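Local structure of VP5 (Halorubrum pleomorphic virus 2, 6QGI) at residues 320-325 with 338-343; 342-347 with 436-441. The protein is a viral envelope protein that probably drives fusion of the viral envelope with the membrane of the haloarchaeal host cell. All coordinates share one frame; numbering follows the deposited sequence.

Contact 1 of 2, residues 320-325 with 338-343; sequences LTDASD and TFSGDV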
ATOM      1  N   LEU A 320       8.182 -11.389  -0.101  1.00 27.22           N
ATOM      2  CA  LEU A 320       9.342 -10.515   0.019  1.00 26.82           C
ATOM      3  C   LEU A 320       9.664  -9.917  -1.323  1.00 29.93           C
ATOM      4  O   LEU A 320       9.728 -10.661  -2.302  1.00 29.97           O
ATOM      5  CB  LEU A 320      10.563 -11.297   0.542  1.00 27.88           C
ATOM      6  CG  LEU A 320      10.572 -11.819   1.988  1.00 33.41           C
ATOM      7  CD1 LEU A 320      11.921 -12.377   2.318  1.00 34.48           C
ATOM      8  CD2 LEU A 320      10.340 -10.723   2.992  1.00 34.14           C
ATOM      9  N   THR A 321       9.869  -8.584  -1.381  1.00 25.02           N
ATOM     10  CA  THR A 321      10.254  -7.903  -2.624  1.00 24.31           C
ATOM     11  C   THR A 321      11.693  -8.320  -2.959  1.00 28.94           C
ATOM     12  O   THR A 321      12.035  -8.523  -4.126  1.00 28.89           O
ATOM     13  CB  THR A 321      10.115  -6.381  -2.506  1.00 32.89           C
ATOM     14  OG1 THR A 321      11.027  -5.916  -1.522  1.00 34.81           O
ATOM     15  CG2 THR A 321       8.701  -5.931  -2.176  1.00 30.88           C
ATOM     16  N   ASP A 322      12.516  -8.472  -1.909  1.00 25.57           N
ATOM     17  CA  ASP A 322      13.905  -8.894  -1.988  1.00 26.18           C
ATOM     18  C   ASP A 322      14.108 -10.116  -1.085  1.00 31.29           C
ATOM     19  O   ASP A 322      14.238  -9.970   0.136  1.00 31.09           O
ATOM     20  CB  ASP A 322      14.828  -7.729  -1.582  1.00 27.61           C
ATOM     21  CG  ASP A 322      16.287  -7.895  -1.948  1.00 37.17           C
ATOM     22  OD1 ASP A 322      16.679  -9.015  -2.348  1.00 38.38           O
ATOM     23  OD2 ASP A 322      17.036  -6.906  -1.843  1.00 42.44           O
ATOM     24  N   ALA A 323      14.133 -11.322  -1.689  1.00 28.13           N
ATOM     25  CA  ALA A 323      14.295 -12.589  -0.967  1.00 29.07           C
ATOM     26  C   ALA A 323      15.656 -12.688  -0.249  1.00 35.28           C
ATOM     27  O   ALA A 323      15.891 -13.652   0.480  1.00 35.39           O
ATOM     28  CB  ALA A 323      14.108 -13.755  -1.918  1.00 30.30           C
ATOM     29  N   SER A 324      16.538 -11.671  -0.449  1.00 33.62           N
ATOM     30  CA  SER A 324      17.863 -11.512   0.172  1.00 34.46           C
ATOM     31  C   SER A 324      17.712 -11.266   1.666  1.00 39.04           C
ATOM     32  O   SER A 324      18.587 -11.626   2.452  1.00 40.08           O
ATOM     33  CB  SER A 324      18.617 -10.361  -0.481  1.00 37.73           C
ATOM     34  OG  SER A 324      19.913 -10.189   0.063  1.00 49.02           O
ATOM     35  N   ASP A 325      16.581 -10.662   2.058  1.00 35.00           N
ATOM     36  CA  ASP A 325      16.192 -10.440   3.451  1.00 34.91           C
ATOM     37  C   ASP A 325      15.909 -11.798   4.076  1.00 40.73           C
ATOM     38  O   ASP A 325      16.254 -12.037   5.237  1.00 41.40           O
ATOM     39  CB  ASP A 325      14.962  -9.522   3.521  1.00 35.21           C
ATOM     40  CG  ASP A 325      15.107  -8.183   2.816  1.00 42.78           C
ATOM     41  OD1 ASP A 325      16.237  -7.834   2.431  1.00 43.30           O
ATOM     42  OD2 ASP A 325      14.089  -7.486   2.652  1.00 48.79           O
ATOM     43  N   THR A 338      15.386  -2.808   8.650  1.00 29.49           N
ATOM     44  CA  THR A 338      16.771  -3.162   8.316  1.00 30.31           C
ATOM     45  C   THR A 338      16.811  -3.950   7.006  1.00 34.82           C
ATOM     46  O   THR A 338      17.895  -4.220   6.476  1.00 35.06           O
ATOM     47  CB  THR A 338      17.423  -3.963   9.452  1.00 38.85           C
ATOM     48  OG1 THR A 338      16.734  -5.207   9.595  1.00 39.87           O
ATOM     49  CG2 THR A 338      17.460  -3.202  10.777  1.00 35.70           C
ATOM     50  N   PHE A 339      15.626  -4.330   6.491  1.00 31.36           N
ATOM     51  CA  PHE A 339      15.498  -5.102   5.256  1.00 31.45           C
ATOM     52  C   PHE A 339      15.715  -4.230   4.032  1.00 35.01           C
ATOM     53  O   PHE A 339      15.243  -3.096   4.004  1.00 34.41           O
ATOM     54  CB  PHE A 339      14.127  -5.791   5.186  1.00 33.21           C
ATOM     55  CG  PHE A 339      13.862  -6.847   6.235  1.00 35.99           C
ATOM     56  CD1 PHE A 339      14.897  -7.382   6.989  1.00 40.51           C
ATOM     57  CD2 PHE A 339      12.587  -7.341   6.437  1.00 38.59           C
ATOM     58  CE1 PHE A 339      14.648  -8.346   7.967  1.00 42.35           C
ATOM     59  CE2 PHE A 339      12.334  -8.299   7.426  1.00 42.28           C
ATOM     60  CZ  PHE A 339      13.367  -8.800   8.176  1.00 41.14           C
ATOM     61  N   SER A 340      16.439  -4.760   3.028  1.00 32.36           N
ATOM     62  CA  SER A 340      16.728  -4.062   1.768  1.00 32.28           C
ATOM     63  C   SER A 340      15.439  -3.782   0.980  1.00 35.84           C
ATOM     64  O   SER A 340      15.315  -2.726   0.359  1.00 35.74           O
ATOM     65  CB  SER A 340      17.693  -4.875   0.908  1.00 36.23           C
ATOM     66  OG  SER A 340      18.907  -5.152   1.586  1.00 47.08           O
ATOM     67  N   GLY A 341      14.509  -4.735   1.017  1.00 31.70           N
ATOM     68  CA  GLY A 341      13.222  -4.622   0.350  1.00 30.69           C
ATOM     69  C   GLY A 341      12.071  -4.434   1.314  1.00 33.58           C
ATOM     70  O   GLY A 341      12.277  -4.027   2.460  1.00 33.39           O
ATOM     71  N   ASP A 342      10.845  -4.716   0.848  1.00 29.68           N
ATOM     72  CA  ASP A 342       9.616  -4.601   1.621  1.00 29.17           C
ATOM     73  C   ASP A 342       9.037  -5.977   1.948  1.00 33.94           C
ATOM     74  O   ASP A 342       9.127  -6.903   1.138  1.00 33.86           O
ATOM     75  CB  ASP A 342       8.585  -3.737   0.884  1.00 30.15           C
ATOM     76  CG  ASP A 342       8.966  -2.271   0.757  1.00 39.20           C
ATOM     77  OD1 ASP A 342       9.319  -1.653   1.788  1.00 40.45           O
ATOM     78  OD2 ASP A 342       8.897  -1.736  -0.371  1.00 42.24           O
ATOM     79  N   VAL A 343       8.466  -6.102   3.160  1.00 30.71           N
ATOM     80  CA  VAL A 343       7.848  -7.334   3.668  1.00 30.76           C
ATOM     81  C   VAL A 343       6.337  -7.242   3.565  1.00 30.65           C
ATOM     82  O   VAL A 343       5.750  -6.308   4.109  1.00 29.28           O
ATOM     83  CB  VAL A 343       8.252  -7.655   5.134  1.00 36.07           C
ATOM     84  CG1 VAL A 343       7.661  -8.989   5.591  1.00 36.75           C
ATOM     85  CG2 VAL A 343       9.750  -7.664   5.296  1.00 36.51           C
TER
HETATM   86  O   HOH W   1      11.970  -7.884   0.784  1.00 22.14           O
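Thr-321 and Asp-342 meet where two antiparallel strands, 312-320 and 343-355, give way to loops; Leu-320 and Val-343 form the non-hydrogen-bonded pair just inside. Backbone and hydroxyl bonds come first. Thr-321 N donates to Asp-342 O, and Asp-342 N returns a bond to Thr-321 OG1 at 2.7 Å. The first torsion of Thr-321 (chi1 64°) turns OG1 to the amide of Asp-342 and CG2 to its CB. The carboxylate of Asp-342 is bonded through OD2 to Asn-64.

Asp-325 closes the type I turn 322-325, which also holds an Asx turn from Asp-322 OD1 to Ser-324 N. The Asp-325 carboxylate grips two successive amides of the other loop. OD2 takes Gly-341 N on its syn lone pair, at 3.2 Å. OD1 takes Ser-340 N from above the carboxylate plane, in a more bent bond.

Apolar contacts lie beside this polar network. Leu-320 CD2 meets Val-343 CG2 at 3.9 Å, the two side chains running side by side. Asp-325 CB makes a CH-pi contact over one face of the Phe-339 ring. Water 1 lies between the loops, where it accepts from Asp-322 N at 2.8 Å.

Contact 2 of 2, residues 342-347 with 436-441; sequences DVYFTA and TIQLQG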
ATOM      1  N   ASP A 342      10.845  -4.716   0.848  1.00 29.68           N
ATOM      2  CA  ASP A 342       9.616  -4.601   1.621  1.00 29.17           C
ATOM      3  C   ASP A 342       9.037  -5.977   1.948  1.00 33.94           C
ATOM      4  O   ASP A 342       9.127  -6.903   1.138  1.00 33.86           O
ATOM      5  CB  ASP A 342       8.585  -3.737   0.884  1.00 30.15           C
ATOM      6  CG  ASP A 342       8.966  -2.271   0.757  1.00 39.20           C
ATOM      7  OD1 ASP A 342       9.319  -1.653   1.788  1.00 40.45           O
ATOM      8  OD2 ASP A 342       8.897  -1.736  -0.371  1.00 42.24           O
ATOM      9  N   VAL A 343       8.466  -6.102   3.160  1.00 30.71           N
ATOM     10  CA  VAL A 343       7.848  -7.334   3.668  1.00 30.76           C
ATOM     11  C   VAL A 343       6.337  -7.242   3.565  1.00 30.65           C
ATOM     12  O   VAL A 343       5.750  -6.308   4.109  1.00 29.28           O
ATOM     13  CB  VAL A 343       8.252  -7.655   5.134  1.00 36.07           C
ATOM     14  CG1 VAL A 343       7.661  -8.989   5.591  1.00 36.75           C
ATOM     15  CG2 VAL A 343       9.750  -7.664   5.296  1.00 36.51           C
ATOM     16  N   TYR A 344       5.712  -8.234   2.912  1.00 25.30           N
ATOM     17  CA  TYR A 344       4.261  -8.327   2.803  1.00 24.20           C
ATOM     18  C   TYR A 344       3.771  -9.551   3.586  1.00 27.47           C
ATOM     19  O   TYR A 344       4.536 -10.497   3.802  1.00 27.59           O
ATOM     20  CB  TYR A 344       3.795  -8.346   1.337  1.00 24.99           C
ATOM     21  CG  TYR A 344       4.133  -7.069   0.598  1.00 25.82           C
ATOM     22  CD1 TYR A 344       3.350  -5.928   0.743  1.00 27.15           C
ATOM     23  CD2 TYR A 344       5.261  -6.986  -0.211  1.00 26.63           C
ATOM     24  CE1 TYR A 344       3.679  -4.738   0.101  1.00 27.33           C
ATOM     25  CE2 TYR A 344       5.591  -5.805  -0.872  1.00 26.86           C
ATOM     26  CZ  TYR A 344       4.798  -4.682  -0.710  1.00 33.88           C
ATOM     27  OH  TYR A 344       5.106  -3.515  -1.363  1.00 34.24           O
ATOM     28  N   PHE A 345       2.527  -9.490   4.088  1.00 23.06           N
ATOM     29  CA  PHE A 345       1.945 -10.564   4.886  1.00 23.44           C
ATOM     30  C   PHE A 345       0.460 -10.716   4.570  1.00 27.70           C
ATOM     31  O   PHE A 345      -0.334  -9.820   4.869  1.00 26.10           O
ATOM     32  CB  PHE A 345       2.177 -10.308   6.389  1.00 25.21           C
ATOM     33  CG  PHE A 345       2.028 -11.510   7.295  1.00 27.58           C
ATOM     34  CD1 PHE A 345       2.998 -12.508   7.320  1.00 31.08           C
ATOM     35  CD2 PHE A 345       0.953 -11.613   8.171  1.00 29.58           C
ATOM     36  CE1 PHE A 345       2.875 -13.605   8.176  1.00 33.05           C
ATOM     37  CE2 PHE A 345       0.831 -12.709   9.029  1.00 33.49           C
ATOM     38  CZ  PHE A 345       1.799 -13.692   9.034  1.00 32.43           C
ATOM     39  N   THR A 346       0.102 -11.839   3.916  1.00 25.75           N
ATOM     40  CA  THR A 346      -1.272 -12.170   3.545  1.00 26.02           C
ATOM     41  C   THR A 346      -1.843 -13.018   4.664  1.00 32.31           C
ATOM     42  O   THR A 346      -1.354 -14.122   4.913  1.00 33.71           O
ATOM     43  CB  THR A 346      -1.317 -12.860   2.180  1.00 31.19           C
ATOM     44  OG1 THR A 346      -0.586 -12.069   1.241  1.00 28.89           O
ATOM     45  CG2 THR A 346      -2.746 -13.087   1.686  1.00 28.72           C
ATOM     46  N   ALA A 347      -2.852 -12.486   5.365  1.00 28.90           N
ATOM     47  CA  ALA A 347      -3.464 -13.155   6.507  1.00 29.75           C
ATOM     48  C   ALA A 347      -4.945 -12.886   6.617  1.00 33.98           C
ATOM     49  O   ALA A 347      -5.441 -11.879   6.113  1.00 32.13           O
ATOM     50  CB  ALA A 347      -2.782 -12.692   7.785  1.00 30.30           C
ATOM     51  N   THR A 436      -3.669  -8.374   2.535  1.00 26.26           N
ATOM     52  CA  THR A 436      -2.212  -8.265   2.457  1.00 25.34           C
ATOM     53  C   THR A 436      -1.805  -6.955   3.111  1.00 28.32           C
ATOM     54  O   THR A 436      -2.312  -5.889   2.751  1.00 27.69           O
ATOM     55  CB  THR A 436      -1.712  -8.377   1.015  1.00 31.93           C
ATOM     56  OG1 THR A 436      -2.134  -9.625   0.477  1.00 32.19           O
ATOM     57  CG2 THR A 436      -0.192  -8.264   0.908  1.00 28.62           C
ATOM     58  N   ILE A 437      -0.905  -7.049   4.093  1.00 24.23           N
ATOM     59  CA  ILE A 437      -0.390  -5.909   4.851  1.00 22.63           C
ATOM     60  C   ILE A 437       1.125  -5.809   4.653  1.00 26.11           C
ATOM     61  O   ILE A 437       1.775  -6.819   4.392  1.00 26.32           O
ATOM     62  CB  ILE A 437      -0.774  -6.000   6.361  1.00 25.51           C
ATOM     63  CG1 ILE A 437      -0.201  -7.274   7.037  1.00 26.12           C
ATOM     64  CG2 ILE A 437      -2.295  -5.911   6.540  1.00 26.74           C
ATOM     65  CD1 ILE A 437      -0.100  -7.250   8.530  1.00 31.84           C
ATOM     66  N   GLN A 438       1.684  -4.595   4.755  1.00 21.22           N
ATOM     67  CA  GLN A 438       3.131  -4.416   4.665  1.00 20.19           C
ATOM     68  C   GLN A 438       3.652  -4.256   6.083  1.00 23.88           C
ATOM     69  O   GLN A 438       3.247  -3.323   6.770  1.00 22.77           O
ATOM     70  CB  GLN A 438       3.517  -3.226   3.771  1.00 20.47           C
ATOM     71  CG  GLN A 438       5.030  -3.078   3.618  1.00 27.99           C
ATOM     72  CD  GLN A 438       5.450  -1.905   2.776  1.00 46.72           C
ATOM     73  OE1 GLN A 438       5.007  -1.741   1.647  1.00 42.95           O
ATOM     74  NE2 GLN A 438       6.339  -1.079   3.303  1.00 40.91           N
ATOM     75  N   LEU A 439       4.530  -5.169   6.527  1.00 21.12           N
ATOM     76  CA  LEU A 439       5.092  -5.135   7.876  1.00 21.08           C
ATOM     77  C   LEU A 439       6.155  -4.054   7.981  1.00 24.49           C
ATOM     78  O   LEU A 439       7.135  -4.084   7.240  1.00 23.89           O
ATOM     79  CB  LEU A 439       5.666  -6.509   8.264  1.00 21.95           C
ATOM     80  CG  LEU A 439       4.701  -7.693   8.145  1.00 27.09           C
ATOM     81  CD1 LEU A 439       5.418  -9.008   8.308  1.00 28.12           C
ATOM     82  CD2 LEU A 439       3.572  -7.600   9.162  1.00 28.59           C
ATOM     83  N   GLN A 440       5.931  -3.075   8.871  1.00 21.88           N
ATOM     84  CA  GLN A 440       6.825  -1.937   9.105  1.00 21.91           C
ATOM     85  C   GLN A 440       7.570  -2.126  10.415  1.00 26.97           C
ATOM     86  O   GLN A 440       8.794  -1.933  10.474  1.00 27.65           O
ATOM     87  CB  GLN A 440       6.029  -0.615   9.144  1.00 23.04           C
ATOM     88  CG  GLN A 440       4.865  -0.500   8.162  1.00 37.11           C
ATOM     89  CD  GLN A 440       5.286  -0.206   6.744  1.00 57.15           C
ATOM     90  OE1 GLN A 440       6.472  -0.049   6.420  1.00 53.38           O
ATOM     91  NE2 GLN A 440       4.304  -0.121   5.859  1.00 49.96           N
ATOM     92  N   GLY A 441       6.820  -2.511  11.448  1.00 23.61           N
ATOM     93  CA  GLY A 441       7.338  -2.746  12.786  1.00 23.82           C
ATOM     94  C   GLY A 441       7.845  -4.156  12.979  1.00 28.28           C
ATOM     95  O   GLY A 441       7.473  -5.066  12.229  1.00 27.30           O
TER
HETATM   96  O   HOH W   2       8.135  -3.383   4.637  1.00 27.73           O
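An antiparallel strand pair forms this buried contact, between the start of strand 343-355 and the end of strand 434-439. The segment axes approach to 4.5 Å, with their N-to-C directions 146° apart. Phe-345 and Ile-437 are the hydrogen-bonded pair. Phe-345 N donates to Ile-437 O at 2.8 Å, and Ile-437 N donates back to Phe-345 O at 2.9 Å. Farther along, Leu-439 N donates to Val-343 O in a bond about as bent as that of Phe-345 N; Ile-437 N makes the straightest of the three. Water 2 then bridges the widening backbones, accepting from Val-343 N and donating to Leu-439 O.

One face of the sheet is apolar. Leu-439 CD1 touches both Val-343 CG1, at 3.5 Å, and Phe-345 CB. Ile-437 CG1 touches the same CB from the paired position. The Phe-345 ring leads away from strand 434-439 and meets Phe-318 edge-to-face.

The other face carries Tyr-344, Thr-346, Thr-436 and Gln-438. Thr-346 OG1 and Thr-436 OG1 share a hydrogen bond of 3.0 Å, and either may be the donor. Ile-287 of helix 285-292 packs on both threonines. Gln-438 runs extended from CA to CD, which carries its amide across to Asp-342, the residue just before strand 343-355. There the amide stacks on the carboxylate, their planes 24° apart. The same amide stands almost perpendicular to the Tyr-344 ring, at 88°, with OE1 3.6 Å from CE1 of Tyr-344. Tyr-344 OH is hydrogen-bonded to Asn-62, and Gln-438 NE2 bonds weakly to Asp-61 O. These links tie the polar end of the pair to the 61-64 loop. Paired residues put their side chains on the same face, and hydrogen-bonded and non-hydrogen-bonded pairs follow in turn, as is typical of an antiparallel beta-sheet.

In the fold
From the N terminus, the chain first supplies strand 11-13, which pairs with 434-439, then the 61-64 loop, which touches both contacts. Strand 312-320 then runs into contact 1. This closes a short loop of 12 residues that includes strand 333-334, and brings the chain back at 338-343. Contact 2 begins on the same stretch, sharing Asp-342 and Val-343, and closes a longer excursion of 88 residues, rich in strands and without helix. The two closures follow one another along the chain and overlap at those residues; neither nests in the other. Their centres lie 11 Å apart. Together they place strand 343-355 between strands 312-320 and 434-439, as the middle of three antiparallel neighbours.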